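Local coordinates for protein beta-lactamase (Serratia marcescens, PDB 5GWA) that probably hydrolyses beta-lactam antibiotics to substituted beta-amino acids as a class A extended-spectrum beta-lactamase and is inhibited by avibactam, at residues L136-A145 against T159-L170; G225-G234 against I246-S254. All blocks are in the same frame, centred on the assembly; numbering follows the deposited sequence.

From the N terminus, the chain reaches contact 1 after helix 126-135: segment 136-145 runs past the short strand 141-142, helix 147-151 follows, and the chain returns as 159-170, closing that excursion through strand 161-162 and the start of helix 164-175. Contact 2 opens later, where strand 227-237 turns back into strand 243-253 as a hairpin. The two closures stand in series, neither nested nor crossed, with centres about 15 Å apart. They meet side by side: T167, on the helix of contact 1, probably hydrogen-bonds Y249 of contact 2, and its CG2 packs on I233. The helical part is thereby tied to the five-stranded sheet.

Contact 1 of 2, residues L136-A145 against T159-L170; sequences LGVKNISIKA and TNWTTPDATVQL. With NA (sodium ion), chain V; NA (sodium ion), chain L; NA (sodium ion), chain K.
The indole of W161 takes S142 CB over one face in a CH-pi contact, 3.4 Å from CB to the centroid of the five-membered ring. N140 O reaches the six-membered ring obliquely, 3.4 Å from W161 CZ3, and H42 stacks on the same indole. With chi1 at 58°, CG of W161 stands between its backbone N and carbonyl carbon, which swings the ring across the strand pair onto S142. There S142 OG donates to T159 O at 2.9 Å, while S142 N bonds W161 O. A second flat group, the amide of N160, turns to segment 136-145 and bonds both N and O of A145. Its OD1 is gripped twice: K144 N comes nearly straight at 2.8 Å, with 173° at the hydrogen, and A145 N approaches from a tilt. N160 ND2 donates to A145 O at 3.0 Å, so three bonds fix the amide's rotation. Beyond the strands, N140 O accepts from T163 N just before helix 164-175. V138 CG1 and I141 CG1 pack on A166 CB, and L136 CD1 meets L170 CD1. T163 OG1 binds one sodium ion at 2.7 Å; D165 OD1 holds another together with E39 O. This short, loosely bonded antiparallel pairing of 141-142 with 161-162 closes the neck of the omega loop of class A beta-lactamases, which carries E147 of the avibactam pocket.

Contact 2 of 2, residues G225-G234 against I246-S254; sequences GITAATNDIG and IAVYVSDSS. With NA (sodium ion), chain B; NA (sodium ion), chain X.
N231 and Y249 face each other as a non-hydrogen-bonded pair of the antiparallel hairpin, amide and phenol ring crossing obliquely with their planes 65° apart. Along N231, CB lies near V248 O and Y249 CD2, and CG and ND2 both approach Y249 CD2. At the tip, N231 OD1 reaches Y249 CA at 3.3 Å. CG of N231 is anti to its own carbonyl carbon (chi1 -52°), which brings the amide against the CD2 side of the ring at an oblique tilt. Further along the same face, I233 CG2 touches A247 CB and comes 3.5 Å from Y249 OH, whose hydroxyl bonds T167. Paired backbone bonds join D232 with V248, G234 with I246 and T230 with V250. The regular pattern breaks where D252 and S253 both face T227, a G1 beta bulge: S253 N still bonds T227 O, but D252 N turns to A228 O at 3.0 Å. A water bridges T227 O, V250 O and T230 OG1 beside it. At the hairpin's open end, I226 CD1 rests 3.3 Å from S254 OG, and a sodium ion is held by G225 O, T227 OG1 and E255 O. Neighbouring elements are served too: I233 pairs through its backbone with K215 of the avibactam pocket, D232 bonds H214 and L202, and S251 bonds K21. The two strands, third and fourth of five, are thus held mainly by main-chain amides, a bonding that does not depend on the side chains and lets the buried polar ones serve neighbouring parts of the fold.

Contact 1 of 2, residues L136-A145 against T159-L170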
ATOM      1  N   LEU A 136      23.169   5.671  21.111  1.00 20.16           N
ATOM      2  CA  LEU A 136      23.526   7.028  20.724  1.00 20.01           C
ATOM      3  C   LEU A 136      23.328   8.021  21.882  1.00 21.69           C
ATOM      4  O   LEU A 136      23.692   9.195  21.752  1.00 23.60           O
ATOM      5  CB  LEU A 136      22.720   7.457  19.493  1.00 21.09           C
ATOM      6  CG  LEU A 136      22.995   6.664  18.216  1.00 19.03           C
ATOM      7  CD1 LEU A 136      22.075   7.131  17.096  1.00 20.23           C
ATOM      8  CD2 LEU A 136      24.441   6.761  17.763  1.00 22.53           C
ATOM      9  N   GLY A 137      22.698   7.558  22.968  1.00 18.74           N
ATOM     10  CA  GLY A 137      22.341   8.381  24.108  1.00 22.19           C
ATOM     11  C   GLY A 137      20.994   9.069  24.014  1.00 19.74           C
ATOM     12  O   GLY A 137      20.836  10.174  24.518  1.00 22.60           O
ATOM     13  N   VAL A 138      20.090   8.504  23.214  1.00 17.02           N
ATOM     14  CA  VAL A 138      18.719   9.029  23.112  1.00 15.98           C
ATOM     15  C   VAL A 138      17.743   8.053  23.738  1.00 17.11           C
ATOM     16  O   VAL A 138      17.454   6.978  23.164  1.00 16.41           O
ATOM     17  CB  VAL A 138      18.289   9.298  21.655  1.00 15.76           C
ATOM     18  CG1 VAL A 138      16.901   9.945  21.609  1.00 17.01           C
ATOM     19  CG2 VAL A 138      19.314  10.164  20.957  1.00 16.36           C
ATOM     20  N   LYS A 139      17.175   8.440  24.879  1.00 14.80           N
ATOM     21  CA  LYS A 139      16.217   7.609  25.580  0.50 14.26           C
ATOM     22  C   LYS A 139      14.827   7.805  24.959  1.00 13.42           C
ATOM     23  O   LYS A 139      14.630   8.724  24.155  1.00 16.83           O
ATOM     24  CB  LYS A 139      16.174   7.958  27.064  0.50 16.01           C
ATOM     25  CG  LYS A 139      17.490   7.738  27.800  0.50 16.98           C
ATOM     26  CD  LYS A 139      17.276   7.808  29.300  0.50 20.58           C
ATOM     27  CE  LYS A 139      18.443   7.198  30.048  0.50 23.10           C
ATOM     28  NZ  LYS A 139      19.489   8.227  30.259  0.50 24.16           N
ATOM     29  N   ASN A 140      13.881   6.985  25.380  1.00 12.96           N
ATOM     30  CA  ASN A 140      12.443   7.208  25.072  1.00 13.31           C
ATOM     31  C   ASN A 140      12.114   6.981  23.618  1.00 13.93           C
ATOM     32  O   ASN A 140      11.160   7.583  23.087  1.00 12.69           O
ATOM     33  CB  ASN A 140      11.953   8.566  25.522  1.00 13.53           C
ATOM     34  CG  ASN A 140      11.651   8.603  27.005  1.00 13.05           C
ATOM     35  OD1 ASN A 140      11.417   7.559  27.627  1.00 18.33           O
ATOM     36  ND2 ASN A 140      11.802   9.746  27.590  1.00 16.74           N
ATOM     37  N   ILE A 141      12.788   6.007  23.020  1.00 13.10           N
ATOM     38  CA  ILE A 141      12.400   5.457  21.730  1.00 12.87           C
ATOM     39  C   ILE A 141      12.340   3.941  21.861  1.00 13.65           C
ATOM     40  O   ILE A 141      13.304   3.328  22.356  1.00 14.41           O
ATOM     41  CB  ILE A 141      13.399   5.842  20.613  1.00 11.58           C
ATOM     42  CG1 ILE A 141      13.493   7.369  20.485  1.00 11.22           C
ATOM     43  CG2 ILE A 141      12.974   5.244  19.267  1.00 12.99           C
ATOM     44  CD1 ILE A 141      14.526   7.901  19.532  1.00 10.98           C
ATOM     45  N   SER A 142      11.273   3.346  21.342  1.00 12.56           N
ATOM     46  CA  SER A 142      11.070   1.900  21.393  1.00 12.23           C
ATOM     47  C   SER A 142      10.859   1.379  19.987  1.00 13.06           C
ATOM     48  O   SER A 142       9.896   1.769  19.322  1.00 12.16           O
ATOM     49  CB  SER A 142       9.878   1.558  22.270  1.00 14.23           C
ATOM     50  OG  SER A 142       9.561   0.177  22.199  1.00 19.42           O
ATOM     51  N   ILE A 143      11.735   0.481  19.547  1.00 11.79           N
ATOM     52  CA  ILE A 143      11.610  -0.151  18.227  1.00 10.76           C
ATOM     53  C   ILE A 143      11.460  -1.651  18.440  1.00 14.09           C
ATOM     54  O   ILE A 143      12.428  -2.339  18.846  1.00 15.67           O
ATOM     55  CB  ILE A 143      12.781   0.229  17.305  1.00 11.45           C
ATOM     56  CG1 ILE A 143      12.775   1.749  17.054  1.00 10.98           C
ATOM     57  CG2 ILE A 143      12.786  -0.577  16.005  1.00 11.67           C
ATOM     58  CD1 ILE A 143      14.032   2.328  16.460  1.00 13.32           C
ATOM     59  N   LYS A 144      10.278  -2.152  18.082  1.00 12.23           N
ATOM     60  CA  LYS A 144       9.874  -3.505  18.433  1.00 12.99           C
ATOM     61  C   LYS A 144       9.318  -4.322  17.269  1.00 14.48           C
ATOM     62  O   LYS A 144       9.191  -5.528  17.392  1.00 15.34           O
ATOM     63  CB  LYS A 144       8.871  -3.442  19.552  1.00 13.37           C
ATOM     64  CG  LYS A 144       9.436  -2.859  20.840  1.00 15.84           C
ATOM     65  CD  LYS A 144      10.466  -3.727  21.508  1.00 16.29           C
ATOM     66  CE  LYS A 144      11.198  -2.918  22.582  1.00 20.39           C
ATOM     67  NZ  LYS A 144      12.075  -3.791  23.408  1.00 26.28           N
ATOM     68  N   ALA A 145       8.740  -3.662  16.274  1.00 13.08           N
ATOM     69  CA  ALA A 145       7.948  -4.415  15.288  1.00 12.23           C
ATOM     70  C   ALA A 145       8.267  -3.940  13.886  1.00 11.50           C
ATOM     71  O   ALA A 145       8.362  -2.757  13.627  1.00 11.17           O
ATOM     72  CB  ALA A 145       6.475  -4.237  15.515  1.00 12.81           C
ATOM     73  N   THR A 159       3.648  -0.337  19.940  1.00 13.63           N
ATOM     74  CA  THR A 159       4.911  -0.815  20.489  1.00 13.15           C
ATOM     75  C   THR A 159       6.120  -0.126  19.899  1.00 12.91           C
ATOM     76  O   THR A 159       7.225  -0.200  20.452  1.00 15.07           O
ATOM     77  CB  THR A 159       5.083  -2.342  20.384  1.00 14.47           C
ATOM     78  OG1 THR A 159       5.246  -2.748  19.019  1.00 14.48           O
ATOM     79  CG2 THR A 159       3.893  -3.047  20.969  1.00 16.15           C
ATOM     80  N   ASN A 160       5.933   0.494  18.738  1.00 11.72           N
ATOM     81  CA  ASN A 160       6.949   1.324  18.116  1.00 11.67           C
ATOM     82  C   ASN A 160       6.660   2.786  18.455  1.00 11.62           C
ATOM     83  O   ASN A 160       6.009   3.502  17.692  1.00 13.01           O
ATOM     84  CB  ASN A 160       6.927   1.177  16.605  1.00 12.78           C
ATOM     85  CG  ASN A 160       7.442  -0.149  16.129  1.00 11.78           C
ATOM     86  OD1 ASN A 160       8.385  -0.705  16.678  1.00 12.62           O
ATOM     87  ND2 ASN A 160       6.887  -0.628  15.058  1.00 11.46           N
ATOM     88  N   TRP A 161       7.090   3.209  19.635  1.00 11.87           N
ATOM     89  CA  TRP A 161       6.686   4.505  20.170  1.00 12.68           C
ATOM     90  C   TRP A 161       7.856   5.414  20.429  1.00 11.52           C
ATOM     91  O   TRP A 161       9.016   4.965  20.511  1.00 11.16           O
ATOM     92  CB  TRP A 161       5.874   4.334  21.467  1.00 12.28           C
ATOM     93  CG  TRP A 161       6.602   3.590  22.591  1.00 12.06           C
ATOM     94  CD1 TRP A 161       6.364   2.310  23.004  1.00 13.62           C
ATOM     95  CD2 TRP A 161       7.537   4.141  23.531  1.00 14.19           C
ATOM     96  NE1 TRP A 161       7.204   1.990  24.057  1.00 14.15           N
ATOM     97  CE2 TRP A 161       7.901   3.108  24.423  1.00 13.18           C
ATOM     98  CE3 TRP A 161       8.102   5.399  23.707  1.00 12.23           C
ATOM     99  CZ2 TRP A 161       8.853   3.294  25.429  1.00 14.41           C
ATOM    100  CZ3 TRP A 161       9.026   5.576  24.732  1.00 13.92           C
ATOM    101  CH2 TRP A 161       9.375   4.523  25.574  1.00 14.26           C
ATOM    102  N   THR A 162       7.553   6.694  20.602  1.00 11.53           N
ATOM    103  CA  THR A 162       8.556   7.685  20.894  1.00 11.31           C
ATOM    104  C   THR A 162       7.980   8.825  21.698  1.00 11.33           C
ATOM    105  O   THR A 162       6.779   9.113  21.590  1.00 11.70           O
ATOM    106  CB  THR A 162       9.167   8.239  19.579  1.00 10.98           C
ATOM    107  OG1 THR A 162      10.357   8.974  19.871  1.00 10.65           O
ATOM    108  CG2 THR A 162       8.178   9.121  18.839  1.00 11.23           C
ATOM    109  N   THR A 163       8.839   9.541  22.414  1.00 11.09           N
ATOM    110  CA  THR A 163       8.495  10.878  22.805  1.00 10.48           C
ATOM    111  C   THR A 163       8.926  11.842  21.705  1.00 10.79           C
ATOM    112  O   THR A 163       9.808  11.555  20.928  1.00 11.08           O
ATOM    113  CB  THR A 163       9.153  11.319  24.103  1.00 12.30           C
ATOM    114  OG1 THR A 163      10.570  11.258  23.972  1.00 12.32           O
ATOM    115  CG2 THR A 163       8.666  10.477  25.293  1.00 13.00           C
ATOM    116  N   PRO A 164       8.265  13.004  21.604  1.00 11.69           N
ATOM    117  CA  PRO A 164       8.650  13.889  20.479  1.00 11.88           C
ATOM    118  C   PRO A 164      10.017  14.536  20.669  1.00 11.73           C
ATOM    119  O   PRO A 164      10.723  14.807  19.691  1.00 12.02           O
ATOM    120  CB  PRO A 164       7.558  14.940  20.424  1.00 13.15           C
ATOM    121  CG  PRO A 164       6.516  14.543  21.408  1.00 17.05           C
ATOM    122  CD  PRO A 164       7.050  13.444  22.291  1.00 13.56           C
ATOM    123  N   ASP A 165      10.376  14.842  21.916  1.00 11.65           N
ATOM    124  CA  ASP A 165      11.683  15.390  22.213  1.00 11.91           C
ATOM    125  C   ASP A 165      12.806  14.406  21.948  1.00 12.49           C
ATOM    126  O   ASP A 165      13.821  14.808  21.395  1.00 12.82           O
ATOM    127  CB  ASP A 165      11.750  16.011  23.614  1.00 14.24           C
ATOM    128  CG  ASP A 165      11.354  15.061  24.717  1.00 16.12           C
ATOM    129  OD1 ASP A 165      10.382  14.296  24.606  1.00 15.42           O
ATOM    130  OD2 ASP A 165      12.020  15.099  25.775  1.00 19.82           O
ATOM    131  N   ALA A 166      12.565  13.111  22.144  1.00 11.19           N
ATOM    132  CA  ALA A 166      13.570  12.120  21.730  1.00 10.66           C
ATOM    133  C   ALA A 166      13.854  12.295  20.233  1.00  9.91           C
ATOM    134  O   ALA A 166      15.009  12.218  19.780  1.00 11.57           O
ATOM    135  CB  ALA A 166      13.119  10.721  22.020  1.00 11.26           C
ATOM    136  N   THR A 167      12.796  12.411  19.444  1.00 10.57           N
ATOM    137  CA  THR A 167      12.983  12.490  18.021  1.00  9.17           C
ATOM    138  C   THR A 167      13.867  13.647  17.620  1.00  9.73           C
ATOM    139  O   THR A 167      14.780  13.475  16.807  1.00 10.17           O
ATOM    140  CB  THR A 167      11.638  12.606  17.298  1.00  9.53           C
ATOM    141  OG1 THR A 167      10.749  11.577  17.755  1.00 10.64           O
ATOM    142  CG2 THR A 167      11.828  12.526  15.818  1.00 11.08           C
ATOM    143  N   VAL A 168      13.587  14.843  18.132  1.00  9.36           N
ATOM    144  CA  VAL A 168      14.382  15.987  17.719  1.00 11.27           C
ATOM    145  C   VAL A 168      15.815  15.940  18.303  1.00  9.69           C
ATOM    146  O   VAL A 168      16.741  16.398  17.636  1.00 11.49           O
ATOM    147  CB  VAL A 168      13.726  17.343  17.978  1.00 10.77           C
ATOM    148  CG1 VAL A 168      12.469  17.526  17.155  1.00 11.61           C
ATOM    149  CG2 VAL A 168      13.480  17.572  19.469  1.00 13.21           C
ATOM    150  N   GLN A 169      16.007  15.349  19.476  1.00 11.05           N
ATOM    151  CA  GLN A 169      17.366  15.069  19.980  1.00 11.14           C
ATOM    152  C   GLN A 169      18.139  14.225  18.989  1.00 14.19           C
ATOM    153  O   GLN A 169      19.300  14.529  18.658  1.00 14.34           O
ATOM    154  CB  GLN A 169      17.304  14.399  21.340  1.00 12.88           C
ATOM    155  CG  GLN A 169      16.804  15.329  22.436  1.00 16.11           C
ATOM    156  CD  GLN A 169      16.252  14.585  23.635  1.00 19.93           C
ATOM    157  OE1 GLN A 169      16.596  13.424  23.876  1.00 21.63           O
ATOM    158  NE2 GLN A 169      15.429  15.267  24.423  1.00 21.78           N
ATOM    159  N   LEU A 170      17.490  13.166  18.513  1.00 11.44           N
ATOM    160  CA  LEU A 170      18.119  12.312  17.520  1.00 12.32           C
ATOM    161  C   LEU A 170      18.377  13.034  16.220  1.00 13.00           C
ATOM    162  O   LEU A 170      19.420  12.804  15.554  1.00 12.88           O
ATOM    163  CB  LEU A 170      17.282  11.050  17.321  1.00 12.74           C
ATOM    164  CG  LEU A 170      17.809   9.998  16.344  1.00 12.38           C
ATOM    165  CD1 LEU A 170      19.062   9.365  16.950  1.00 12.76           C
ATOM    166  CD2 LEU A 170      16.786   8.895  16.056  1.00 11.25           C
TER
HETATM  167 NA    NA V 321      15.823   4.866  23.373  1.00 23.54          NA
HETATM  168 NA    NA L 311      12.451  12.028  25.798  1.00 25.18          NA
HETATM  169 NA    NA K 310       9.524  13.463  27.064  1.00 23.08          NA
HETATM  170  O   HOH W   1      19.293  12.821  23.947  1.00 32.71           O
HETATM  171  O   HOH W   2      14.950  11.385  24.915  1.00 18.69           O
HETATM  172  O   HOH W   3      15.903   2.969  21.314  1.00 17.54           O
HETATM  173  O   HOH W   4      10.128  15.022  29.230  1.00 40.38           O
HETATM  174  O   HOH W   5       9.580  11.777  29.166  1.00 25.99           O
HETATM  175  O   HOH W   6      16.833   3.923  25.727  1.00 29.99           O

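Contact 2 of 2, residues G225-G234 against I246-S254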
ATOM      1  N   GLY A 225     -13.401   5.142  14.028  1.00 20.67           N
ATOM      2  CA  GLY A 225     -13.133   6.445  13.469  1.00 19.08           C
ATOM      3  C   GLY A 225     -11.846   7.087  13.983  1.00 18.41           C
ATOM      4  O   GLY A 225     -11.600   8.251  13.731  1.00 20.31           O
ATOM      5  N   ILE A 226     -11.007   6.308  14.641  1.00 18.18           N
ATOM      6  CA  ILE A 226      -9.741   6.838  15.183  1.00 17.10           C
ATOM      7  C   ILE A 226      -8.563   6.536  14.246  1.00 13.83           C
ATOM      8  O   ILE A 226      -8.314   5.391  13.911  1.00 16.30           O
ATOM      9  CB  ILE A 226      -9.450   6.199  16.546  1.00 17.79           C
ATOM     10  CG1 ILE A 226     -10.642   6.425  17.473  1.00 22.63           C
ATOM     11  CG2 ILE A 226      -8.177   6.759  17.162  1.00 19.10           C
ATOM     12  CD1 ILE A 226     -10.870   7.883  17.785  1.00 22.18           C
ATOM     13  N   THR A 227      -7.841   7.584  13.868  1.00 14.91           N
ATOM     14  CA  THR A 227      -6.584   7.442  13.166  1.00 14.55           C
ATOM     15  C   THR A 227      -5.421   7.545  14.197  1.00 11.47           C
ATOM     16  O   THR A 227      -5.130   8.618  14.724  1.00 13.68           O
ATOM     17  CB  THR A 227      -6.469   8.501  12.094  1.00 15.52           C
ATOM     18  OG1 THR A 227      -7.624   8.415  11.206  1.00 16.94           O
ATOM     19  CG2 THR A 227      -5.240   8.261  11.277  1.00 14.31           C
ATOM     20  N   ALA A 228      -4.758   6.417  14.406  1.00 12.22           N
ATOM     21  CA  ALA A 228      -3.732   6.327  15.443  1.00 12.78           C
ATOM     22  C   ALA A 228      -2.594   7.322  15.271  1.00 13.48           C
ATOM     23  O   ALA A 228      -2.070   7.822  16.249  1.00 11.70           O
ATOM     24  CB  ALA A 228      -3.169   4.935  15.511  1.00 14.14           C
ATOM     25  N   ALA A 229      -2.132   7.497  14.030  1.00 12.85           N
ATOM     26  CA  ALA A 229      -0.918   8.275  13.762  1.00 11.40           C
ATOM     27  C   ALA A 229      -0.975   9.032  12.439  1.00 10.75           C
ATOM     28  O   ALA A 229      -1.310   8.462  11.409  1.00 11.94           O
ATOM     29  CB  ALA A 229       0.301   7.379  13.784  1.00 12.35           C
ATOM     30  N   THR A 230      -0.676  10.321  12.510  1.00  9.69           N
ATOM     31  CA  THR A 230      -0.386  11.140  11.327  1.00  8.51           C
ATOM     32  C   THR A 230       0.782  12.040  11.744  1.00  8.54           C
ATOM     33  O   THR A 230       0.650  12.958  12.554  1.00  9.43           O
ATOM     34  CB  THR A 230      -1.599  12.011  10.936  1.00  8.60           C
ATOM     35  OG1 THR A 230      -2.756  11.190  10.824  1.00 12.04           O
ATOM     36  CG2 THR A 230      -1.374  12.709   9.610  1.00  9.62           C
ATOM     37  N   ASN A 231       1.974  11.731  11.203  1.00  8.51           N
ATOM     38  CA  ASN A 231       3.210  12.252  11.739  1.00  7.88           C
ATOM     39  C   ASN A 231       4.077  12.853  10.625  1.00  8.97           C
ATOM     40  O   ASN A 231       4.012  12.396   9.479  1.00  9.12           O
ATOM     41  CB  ASN A 231       4.046  11.107  12.343  1.00  7.35           C
ATOM     42  CG  ASN A 231       3.270  10.247  13.349  1.00  8.79           C
ATOM     43  OD1 ASN A 231       2.406  10.748  14.101  1.00 10.88           O
ATOM     44  ND2 ASN A 231       3.767   9.016  13.544  1.00  9.28           N
ATOM     45  N   ASP A 232       4.986  13.743  11.021  1.00  8.91           N
ATOM     46  CA  ASP A 232       6.071  14.222  10.136  1.00  9.45           C
ATOM     47  C   ASP A 232       7.201  14.739  11.021  1.00  8.61           C
ATOM     48  O   ASP A 232       6.959  15.425  12.030  1.00  9.42           O
ATOM     49  CB  ASP A 232       5.531  15.275   9.197  1.00  9.67           C
ATOM     50  CG  ASP A 232       6.419  15.498   7.977  1.00  9.90           C
ATOM     51  OD1 ASP A 232       7.339  14.663   7.743  1.00  9.24           O
ATOM     52  OD2 ASP A 232       6.120  16.463   7.228  1.00  9.48           O
ATOM     53  N   ILE A 233       8.430  14.316  10.703  1.00  8.44           N
ATOM     54  CA  ILE A 233       9.624  14.671  11.479  1.00  8.67           C
ATOM     55  C   ILE A 233      10.707  15.133  10.529  1.00  9.44           C
ATOM     56  O   ILE A 233      10.780  14.618   9.412  1.00  9.03           O
ATOM     57  CB  ILE A 233      10.134  13.499  12.361  1.00  9.71           C
ATOM     58  CG1 ILE A 233      10.793  12.394  11.543  1.00  9.52           C
ATOM     59  CG2 ILE A 233       8.991  12.945  13.183  1.00  9.26           C
ATOM     60  CD1 ILE A 233      11.515  11.379  12.410  1.00 10.52           C
ATOM     61  N   GLY A 234      11.526  16.103  10.924  1.00  8.81           N
ATOM     62  CA  GLY A 234      12.592  16.534  10.000  1.00  9.64           C
ATOM     63  C   GLY A 234      13.399  17.691  10.480  1.00 10.42           C
ATOM     64  O   GLY A 234      13.260  18.147  11.618  1.00 10.42           O
ATOM     65  N   ILE A 246      12.203  19.497  13.960  1.00 10.78           N
ATOM     66  CA  ILE A 246      10.833  19.526  14.430  1.00 11.12           C
ATOM     67  C   ILE A 246      10.219  18.131  14.259  1.00 12.09           C
ATOM     68  O   ILE A 246      10.464  17.439  13.281  1.00 11.01           O
ATOM     69  CB  ILE A 246      10.001  20.609  13.708  1.00 12.45           C
ATOM     70  CG1 ILE A 246       8.548  20.634  14.165  1.00 13.69           C
ATOM     71  CG2 ILE A 246      10.096  20.459  12.201  1.00 14.27           C
ATOM     72  CD1 ILE A 246       7.836  21.916  13.810  1.00 13.46           C
ATOM     73  N   ALA A 247       9.412  17.732  15.236  1.00 10.21           N
ATOM     74  CA  ALA A 247       8.649  16.506  15.141  1.00 10.30           C
ATOM     75  C   ALA A 247       7.231  16.725  15.599  1.00 11.68           C
ATOM     76  O   ALA A 247       7.012  17.308  16.674  1.00 11.45           O
ATOM     77  CB  ALA A 247       9.306  15.438  15.967  1.00  9.63           C
ATOM     78  N   VAL A 248       6.257  16.356  14.770  1.00  9.55           N
ATOM     79  CA  VAL A 248       4.861  16.474  15.158  1.00 11.06           C
ATOM     80  C   VAL A 248       4.176  15.132  14.992  1.00 10.04           C
ATOM     81  O   VAL A 248       4.252  14.507  13.930  1.00  9.73           O
ATOM     82  CB  VAL A 248       4.093  17.559  14.364  1.00 10.69           C
ATOM     83  CG1 VAL A 248       2.653  17.666  14.837  1.00 12.45           C
ATOM     84  CG2 VAL A 248       4.801  18.909  14.467  1.00 12.17           C
ATOM     85  N   TYR A 249       3.498  14.673  16.052  1.00  9.92           N
ATOM     86  CA  TYR A 249       2.756  13.419  16.037  1.00 10.23           C
ATOM     87  C   TYR A 249       1.296  13.707  16.351  1.00  9.75           C
ATOM     88  O   TYR A 249       0.973  14.132  17.449  1.00 10.13           O
ATOM     89  CB  TYR A 249       3.289  12.448  17.111  1.00 10.78           C
ATOM     90  CG  TYR A 249       4.728  12.122  16.918  1.00  9.62           C
ATOM     91  CD1 TYR A 249       5.722  12.938  17.426  1.00  9.73           C
ATOM     92  CD2 TYR A 249       5.112  10.974  16.231  1.00  9.46           C
ATOM     93  CE1 TYR A 249       7.056  12.625  17.254  1.00  9.45           C
ATOM     94  CE2 TYR A 249       6.437  10.725  15.944  1.00  8.85           C
ATOM     95  CZ  TYR A 249       7.384  11.552  16.437  1.00  9.89           C
ATOM     96  OH  TYR A 249       8.677  11.216  16.175  1.00  9.93           O
ATOM     97  N   VAL A 250       0.414  13.629  15.350  1.00 10.25           N
ATOM     98  CA  VAL A 250      -1.023  13.743  15.599  1.00 10.97           C
ATOM     99  C   VAL A 250      -1.574  12.353  15.841  1.00 10.89           C
ATOM    100  O   VAL A 250      -1.616  11.516  14.928  1.00 11.16           O
ATOM    101  CB  VAL A 250      -1.739  14.404  14.391  1.00 12.31           C
ATOM    102  CG1 VAL A 250      -3.230  14.524  14.666  1.00 12.20           C
ATOM    103  CG2 VAL A 250      -1.126  15.746  14.048  1.00 12.74           C
ATOM    104  N   SER A 251      -1.898  12.039  17.107  1.00 11.90           N
ATOM    105  CA  SER A 251      -2.227  10.670  17.460  1.00 11.19           C
ATOM    106  C   SER A 251      -3.660  10.507  17.934  1.00 11.72           C
ATOM    107  O   SER A 251      -4.265  11.458  18.384  1.00 12.37           O
ATOM    108  CB  SER A 251      -1.228  10.097  18.484  1.00 11.02           C
ATOM    109  OG  SER A 251      -1.449  10.634  19.782  1.00 14.14           O
ATOM    110  N   ASP A 252      -4.153   9.276  17.818  1.00 14.08           N
ATOM    111  CA  ASP A 252      -5.486   8.888  18.264  1.00 15.49           C
ATOM    112  C   ASP A 252      -6.546   9.917  17.928  1.00 15.86           C
ATOM    113  O   ASP A 252      -7.209  10.494  18.786  1.00 15.21           O
ATOM    114  CB  ASP A 252      -5.437   8.557  19.749  1.00 19.41           C
ATOM    115  CG  ASP A 252      -4.585   7.340  20.030  1.00 21.51           C
ATOM    116  OD1 ASP A 252      -4.278   6.578  19.085  1.00 22.83           O
ATOM    117  OD2 ASP A 252      -4.303   7.095  21.231  1.00 30.09           O
ATOM    118  N   SER A 253      -6.563  10.283  16.646  1.00 14.27           N
ATOM    119  CA  SER A 253      -7.351  11.387  16.199  1.00 13.89           C
ATOM    120  C   SER A 253      -8.710  10.970  15.656  1.00 11.77           C
ATOM    121  O   SER A 253      -8.831  10.033  14.880  1.00 13.72           O
ATOM    122  CB  SER A 253      -6.597  12.133  15.106  1.00 14.13           C
ATOM    123  OG  SER A 253      -7.348  13.227  14.616  1.00 14.16           O
ATOM    124  N   SER A 254      -9.710  11.695  16.129  1.00 14.84           N
ATOM    125  CA  SER A 254     -11.052  11.629  15.571  1.00 16.36           C
ATOM    126  C   SER A 254     -11.248  12.527  14.377  1.00 17.31           C
ATOM    127  O   SER A 254     -12.336  12.532  13.785  1.00 21.18           O
ATOM    128  CB  SER A 254     -12.067  11.968  16.681  1.00 17.40           C
ATOM    129  OG  SER A 254     -12.130  10.880  17.582  1.00 24.22           O
TER
HETATM  130 NA    NA B 322      -9.852   9.824  12.004  1.00 26.63          NA
HETATM  131 NA    NA X 323      -2.805   8.784   8.938  1.00 29.53          NA
HETATM  132  O   HOH W   7     -13.803  10.040  13.487  1.00 36.29           O
HETATM  133  O   HOH W   8      -3.757  10.735  13.353  1.00 11.98           O
HETATM  134  O   HOH W   9     -11.402   9.552   9.912  1.00 41.17           O